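Local coordinates for protein polyketide synthase/nonribosomal peptide synthetase hybrid RzxB (Pseudomonas fluorescens, PDB 5IL6) that probably dehydrates beta-hydroxyacyl intermediates during assembly of the polyketide rhizoxin, acting as the dehydratase domain of a trans-AT synthase, at residues F100-M105 with G114-D119; S84-F89 with H127-A132. One frame throughout, in Å; residues are numbered along the deposited sequence.

Contact 1 (F100-M105 with G114-D119); sequences FLELSM and GIYAYD
Phe100 to Glu102 run antiparallel to Gly114 to Tyr116; the axes of the short segments 100-105 and 114-118 run 148° apart and come within 4.8 Å of each other. These segments lie on the two arms of a beta hairpin, strands 98-105 and 110-118, in a hotdog-fold dehydratase domain. Phe100 and Tyr116 exchange two backbone hydrogen bonds, and so do Glu102 and Gly114. Between them, Leu101 and Ile115 form a non-hydrogen-bonded pair. Their side chains meet on the face turned to helix 53-67, where Leu101 CD1 lies 3.9 Å from Ile115 CG1. Leu101 also touches Met59 and Ala63 of that helix.

The other face carries the aromatic groups. CB of Phe100 sits over one face of the Tyr116 ring, 3.8 Å from its centroid, in a CH-pi contact. The two rings are nearly parallel but slid apart, so they barely overlap. Tyr118 brings CE2 to Phe100 CE1 at 4.1 Å, though its ring is poorly ordered. With CG between the backbone N and the carbonyl carbon (chi1 58°), the Tyr116 ring lies across toward the strand of Phe100 and Glu102, and its OH reaches Glu102. The extended chain of Glu102 passes the ring edge with CG. The carboxylate plane is turned 76° from the ring, and Tyr116 OH donates a very short hydrogen bond of 2.5 Å to Glu102 OE2.

Contact 2 (S84-F89 with H127-A132); sequences SWRQPF and HCQARA
His127 and Gln87 make the main side-chain bond of this contact. His127 ND1 donates to Gln87 O at 2.8 Å. The bond is nearly straight at the hydrogen (171°). The oxygen lies in the plane of the imidazole, but the donor stands well above the carbonyl plane of Gln87. Pro88 O also lies at the ring edge, 3.3 Å from His127 CE1. One face of the imidazole is taken by Phe89. Its CB sits over that face, 4.1 Å from the ring centroid, and its phenyl ring turns an edge to it. The pair is T-shaped, with planes at 90°. Phe89 CG is anti to the backbone N (chi1 174°), which brings CD1 over the imidazole, 3.8 Å from His127 NE2.

The backbone next to the imidazole is held by strand pairing. His127 O accepts from Arg86 N, and Ser84 and Gln129 exchange two backbone hydrogen bonds. Strands 77-85 and 124-135 are thus antiparallel neighbours, as expected in a hotdog fold. After Trp85 the first chain leaves the strand as a loop and bends round the histidine. His127 and Cys128 both face Ile115 of the next strand, forming a classic beta bulge.

Cys128 SG lies oblique to the indole of Trp85, 4.7 Å from the centroid of its five-membered ring. Both residues pack on Met56 of helix 53-67. On the other face, one water bridges Ser84 OG and Gln129 NE2, 2.9 Å from each, and accepts from the amide. Farther out, Phe89 rests on Phe33 and Leu51. Along strand 124-135, Arg131 makes a salt bridge with Asp82.

Overall arrangement
The centres of the two contacts are 9 Å apart, on the same side of the chain's centre. Along the chain the strands come as 77-85, 98-105, 110-118 and 124-135. Contact 1 pairs the middle two and contact 2 the outer two. In the sheet, strands 110-118 and 124-135 are neighbours, giving the order 98-105, 110-118, 124-135, 77-85. The seam between the contacts is a pair of probable hydrogen bonds, Ile115 O to His127 N and Ile115 N to Cys128 O. Ala117 also packs on Phe89 and His127. The two contacts thus join four consecutive strands into one continuous run, with helix 53-67 packed on one face, consistent with the N-terminal hotdog half of a dehydratase.

Contact 1 (F100-M105 with G114-D119)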
loop_
_atom_site.group_PDB
_atom_site.type_symbol
_atom_site.label_atom_id
_atom_site.label_comp_id
_atom_site.label_asym_id
_atom_site.label_seq_id
_atom_site.Cartn_x
_atom_site.Cartn_y
_atom_site.Cartn_z
ATOM N N PHE A 100 14.910 7.599 -2.814
ATOM C CA PHE A 100 14.616 8.718 -3.696
ATOM C C PHE A 100 13.338 8.462 -4.484
ATOM O O PHE A 100 13.018 7.323 -4.824
ATOM C CB PHE A 100 15.771 8.952 -4.668
ATOM C CG PHE A 100 17.053 9.347 -3.998
ATOM C CD1 PHE A 100 17.911 8.385 -3.494
ATOM C CD2 PHE A 100 17.404 10.679 -3.877
ATOM C CE1 PHE A 100 19.092 8.742 -2.877
ATOM C CE2 PHE A 100 18.586 11.043 -3.263
ATOM C CZ PHE A 100 19.430 10.074 -2.762
ATOM N N LEU A 101 12.610 9.539 -4.773
ATOM C CA LEU A 101 11.436 9.489 -5.640
ATOM C C LEU A 101 11.591 10.550 -6.716
ATOM O O LEU A 101 11.731 11.737 -6.404
ATOM C CB LEU A 101 10.141 9.714 -4.852
ATOM C CG LEU A 101 8.827 9.555 -5.633
ATOM C CD1 LEU A 101 7.713 9.126 -4.692
ATOM C CD2 LEU A 101 8.418 10.833 -6.363
ATOM N N GLU A 102 11.569 10.124 -7.977
ATOM C CA GLU A 102 11.659 11.028 -9.116
ATOM C C GLU A 102 10.289 11.178 -9.758
ATOM O O GLU A 102 9.598 10.183 -9.996
ATOM C CB GLU A 102 12.667 10.520 -10.147
ATOM C CG GLU A 102 14.098 10.932 -9.861
ATOM C CD GLU A 102 15.088 10.344 -10.854
ATOM O OE1 GLU A 102 14.653 9.852 -11.915
ATOM O OE2 GLU A 102 16.303 10.377 -10.572
ATOM N N LEU A 103 9.906 12.423 -10.036
ATOM C CA LEU A 103 8.601 12.746 -10.601
ATOM C C LEU A 103 8.806 13.564 -11.865
ATOM O O LEU A 103 9.447 14.619 -11.827
ATOM C CB LEU A 103 7.753 13.519 -9.589
ATOM C CG LEU A 103 6.233 13.539 -9.772
ATOM C CD1 LEU A 103 5.596 14.138 -8.530
ATOM C CD2 LEU A 103 5.810 14.316 -11.009
ATOM N N SER A 104 8.252 13.088 -12.976
ATOM C CA SER A 104 8.321 13.793 -14.246
ATOM C C SER A 104 6.926 13.871 -14.850
ATOM O O SER A 104 5.996 13.185 -14.418
ATOM C CB SER A 104 9.289 13.108 -15.219
ATOM O OG SER A 104 8.886 11.776 -15.487
ATOM N N MET A 105 6.787 14.729 -15.856
ATOM C CA MET A 105 5.512 14.940 -16.539
ATOM C C MET A 105 5.786 15.017 -18.034
ATOM O O MET A 105 5.852 16.106 -18.617
ATOM C CB MET A 105 4.816 16.205 -16.034
ATOM C CG MET A 105 3.353 16.278 -16.422
ATOM S SD MET A 105 2.551 17.823 -15.973
ATOM C CE MET A 105 3.389 18.976 -17.061
ATOM N N GLY A 114 9.365 7.154 -10.328
ATOM C CA GLY A 114 10.257 6.055 -9.995
ATOM C C GLY A 114 10.811 6.244 -8.601
ATOM O O GLY A 114 11.171 7.352 -8.208
ATOM N N ILE A 115 10.866 5.147 -7.851
ATOM C CA ILE A 115 11.411 5.131 -6.497
ATOM C C ILE A 115 12.616 4.205 -6.498
ATOM O O ILE A 115 12.512 3.051 -6.929
ATOM C CB ILE A 115 10.366 4.670 -5.464
ATOM C CG1 ILE A 115 9.158 5.612 -5.475
ATOM C CG2 ILE A 115 10.984 4.596 -4.065
ATOM C CD1 ILE A 115 8.007 5.164 -4.589
ATOM N N TYR A 116 13.753 4.700 -6.012
ATOM C CA TYR A 116 14.994 3.949 -6.134
ATOM C C TYR A 116 15.941 4.296 -4.993
ATOM O O TYR A 116 15.749 5.269 -4.260
ATOM C CB TYR A 116 15.662 4.223 -7.482
ATOM C CG TYR A 116 15.962 5.682 -7.698
ATOM C CD1 TYR A 116 17.143 6.237 -7.233
ATOM C CD2 TYR A 116 15.058 6.507 -8.350
ATOM C CE1 TYR A 116 17.426 7.572 -7.419
ATOM C CE2 TYR A 116 15.330 7.849 -8.541
ATOM C CZ TYR A 116 16.518 8.375 -8.071
ATOM O OH TYR A 116 16.816 9.703 -8.246
ATOM N N ALA A 117 16.985 3.478 -4.872
ATOM C CA ALA A 117 18.017 3.630 -3.856
ATOM C C ALA A 117 19.298 3.018 -4.398
ATOM O O ALA A 117 19.282 2.284 -5.389
ATOM C CB ALA A 117 17.619 2.958 -2.536
ATOM N N TYR A 118 20.419 3.338 -3.756
ATOM C CA TYR A 118 21.719 2.880 -4.225
ATOM C C TYR A 118 22.210 1.712 -3.374
ATOM O O TYR A 118 22.019 1.695 -2.156
ATOM C CB TYR A 118 22.728 4.025 -4.181
ATOM C CG TYR A 118 22.453 5.069 -5.236
ATOM C CD1 TYR A 118 22.872 4.892 -6.547
ATOM C CD2 TYR A 118 21.750 6.223 -4.923
ATOM C CE1 TYR A 118 22.608 5.842 -7.514
ATOM C CE2 TYR A 118 21.483 7.178 -5.880
ATOM C CZ TYR A 118 21.913 6.984 -7.174
ATOM O OH TYR A 118 21.647 7.935 -8.130
ATOM N N ASP A 119 22.842 0.736 -4.026
ATOM C CA ASP A 119 23.351 -0.449 -3.353
ATOM C C ASP A 119 24.821 -0.246 -2.978
ATOM O O ASP A 119 25.415 0.804 -3.235
ATOM C CB ASP A 119 23.136 -1.691 -4.219
ATOM C CG ASP A 119 24.088 -1.765 -5.395
ATOM O OD1 ASP A 119 24.698 -0.735 -5.746
ATOM O OD2 ASP A 119 24.218 -2.863 -5.976
#

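Contact 2 (S84-F89 with H127-A132)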
loop_
_atom_site.group_PDB
_atom_site.type_symbol
_atom_site.label_atom_id
_atom_site.label_comp_id
_atom_site.label_asym_id
_atom_site.label_seq_id
_atom_site.Cartn_x
_atom_site.Cartn_y
_atom_site.Cartn_z
ATOM N N SER A 84 4.292 -1.059 -10.339
ATOM C CA SER A 84 4.980 -2.322 -10.132
ATOM C C SER A 84 5.979 -2.163 -8.999
ATOM O O SER A 84 6.693 -1.159 -8.926
ATOM C CB SER A 84 5.699 -2.781 -11.408
ATOM O OG SER A 84 6.414 -1.711 -11.992
ATOM N N TRP A 85 6.011 -3.151 -8.112
ATOM C CA TRP A 85 7.034 -3.250 -7.083
ATOM C C TRP A 85 8.132 -4.167 -7.591
ATOM O O TRP A 85 7.850 -5.263 -8.086
ATOM C CB TRP A 85 6.468 -3.803 -5.774
ATOM C CG TRP A 85 5.584 -2.871 -5.013
ATOM C CD1 TRP A 85 5.979 -1.870 -4.175
ATOM C CD2 TRP A 85 4.151 -2.868 -4.994
ATOM N NE1 TRP A 85 4.881 -1.239 -3.641
ATOM C CE2 TRP A 85 3.747 -1.834 -4.128
ATOM C CE3 TRP A 85 3.173 -3.640 -5.628
ATOM C CZ2 TRP A 85 2.406 -1.547 -3.883
ATOM C CZ3 TRP A 85 1.842 -3.354 -5.382
ATOM C CH2 TRP A 85 1.471 -2.317 -4.517
ATOM N N ARG A 86 9.375 -3.716 -7.482
ATOM C CA ARG A 86 10.502 -4.537 -7.893
ATOM C C ARG A 86 11.146 -5.148 -6.655
ATOM O O ARG A 86 10.580 -6.057 -6.040
ATOM C CB ARG A 86 11.500 -3.706 -8.703
ATOM C CG ARG A 86 10.881 -2.969 -9.869
ATOM C CD ARG A 86 10.693 -3.872 -11.068
ATOM N NE ARG A 86 10.079 -3.141 -12.180
ATOM C CZ ARG A 86 8.998 -3.525 -12.857
ATOM N NH1 ARG A 86 8.380 -4.668 -12.578
ATOM N NH2 ARG A 86 8.543 -2.761 -13.843
ATOM N N GLN A 87 12.310 -4.651 -6.276
ATOM C CA GLN A 87 13.009 -5.216 -5.137
ATOM C C GLN A 87 12.468 -4.611 -3.846
ATOM O O GLN A 87 12.066 -3.449 -3.824
ATOM C CB GLN A 87 14.505 -4.936 -5.240
ATOM C CG GLN A 87 15.002 -4.766 -6.658
ATOM C CD GLN A 87 16.489 -5.004 -6.780
ATOM O OE1 GLN A 87 17.261 -4.684 -5.878
ATOM N NE2 GLN A 87 16.898 -5.578 -7.904
ATOM N N PRO A 88 12.453 -5.367 -2.755
ATOM C CA PRO A 88 12.090 -4.770 -1.470
ATOM C C PRO A 88 13.185 -3.822 -1.009
ATOM O O PRO A 88 14.358 -3.974 -1.361
ATOM C CB PRO A 88 11.962 -5.981 -0.533
ATOM C CG PRO A 88 12.027 -7.192 -1.432
ATOM C CD PRO A 88 12.857 -6.767 -2.591
ATOM N N PHE A 89 12.792 -2.829 -0.218
ATOM C CA PHE A 89 13.728 -1.843 0.299
ATOM C C PHE A 89 13.982 -2.109 1.777
ATOM O O PHE A 89 13.039 -2.191 2.572
ATOM C CB PHE A 89 13.211 -0.418 0.111
ATOM C CG PHE A 89 14.080 0.617 0.769
ATOM C CD1 PHE A 89 15.238 1.058 0.152
ATOM C CD2 PHE A 89 13.752 1.129 2.014
ATOM C CE1 PHE A 89 16.047 2.004 0.760
ATOM C CE2 PHE A 89 14.556 2.073 2.627
ATOM C CZ PHE A 89 15.704 2.512 1.998
ATOM N N HIS A 127 13.061 0.430 -7.131
ATOM C CA HIS A 127 12.214 -0.301 -6.196
ATOM C C HIS A 127 10.739 -0.243 -6.553
ATOM O O HIS A 127 10.008 -1.198 -6.273
ATOM C CB HIS A 127 12.404 0.244 -4.776
ATOM C CG HIS A 127 13.721 -0.117 -4.163
ATOM N ND1 HIS A 127 13.979 -1.365 -3.639
ATOM C CD2 HIS A 127 14.854 0.605 -3.993
ATOM C CE1 HIS A 127 15.214 -1.396 -3.169
ATOM N NE2 HIS A 127 15.767 -0.215 -3.374
ATOM N N CYS A 128 10.285 0.847 -7.164
ATOM C CA CYS A 128 8.882 1.005 -7.507
ATOM C C CYS A 128 8.772 1.960 -8.683
ATOM O O CYS A 128 9.527 2.931 -8.778
ATOM C CB CYS A 128 8.068 1.528 -6.315
ATOM S SG CYS A 128 6.286 1.686 -6.634
ATOM N N GLN A 129 7.831 1.670 -9.574
ATOM C CA GLN A 129 7.607 2.459 -10.772
ATOM C C GLN A 129 6.109 2.528 -11.018
ATOM O O GLN A 129 5.401 1.537 -10.826
ATOM C CB GLN A 129 8.334 1.838 -11.974
ATOM C CG GLN A 129 8.051 2.483 -13.319
ATOM C CD GLN A 129 8.440 1.581 -14.471
ATOM O OE1 GLN A 129 9.375 1.874 -15.219
ATOM N NE2 GLN A 129 7.727 0.469 -14.618
ATOM N N ALA A 130 5.625 3.700 -11.415
ATOM C CA ALA A 130 4.204 3.867 -11.680
ATOM C C ALA A 130 3.999 5.134 -12.494
ATOM O O ALA A 130 4.922 5.926 -12.699
ATOM C CB ALA A 130 3.396 3.924 -10.379
ATOM N N ARG A 131 2.762 5.316 -12.947
ATOM C CA ARG A 131 2.319 6.550 -13.573
ATOM C C ARG A 131 1.094 7.047 -12.820
ATOM O O ARG A 131 0.364 6.260 -12.210
ATOM C CB ARG A 131 1.996 6.357 -15.067
ATOM C CG ARG A 131 0.626 5.759 -15.334
ATOM C CD ARG A 131 0.375 5.521 -16.809
ATOM N NE ARG A 131 -1.061 5.409 -17.064
ATOM C CZ ARG A 131 -1.687 4.303 -17.461
ATOM N NH1 ARG A 131 -1.017 3.178 -17.676
ATOM N NH2 ARG A 131 -2.999 4.324 -17.657
ATOM N N ALA A 132 0.887 8.362 -12.838
ATOM C CA ALA A 132 -0.187 8.963 -12.066
ATOM C C ALA A 132 -0.896 10.025 -12.894
ATOM O O ALA A 132 -0.430 10.443 -13.959
ATOM C CB ALA A 132 0.341 9.563 -10.759
HETATM O O HOH W 1 4.953 -0.414 -14.195
#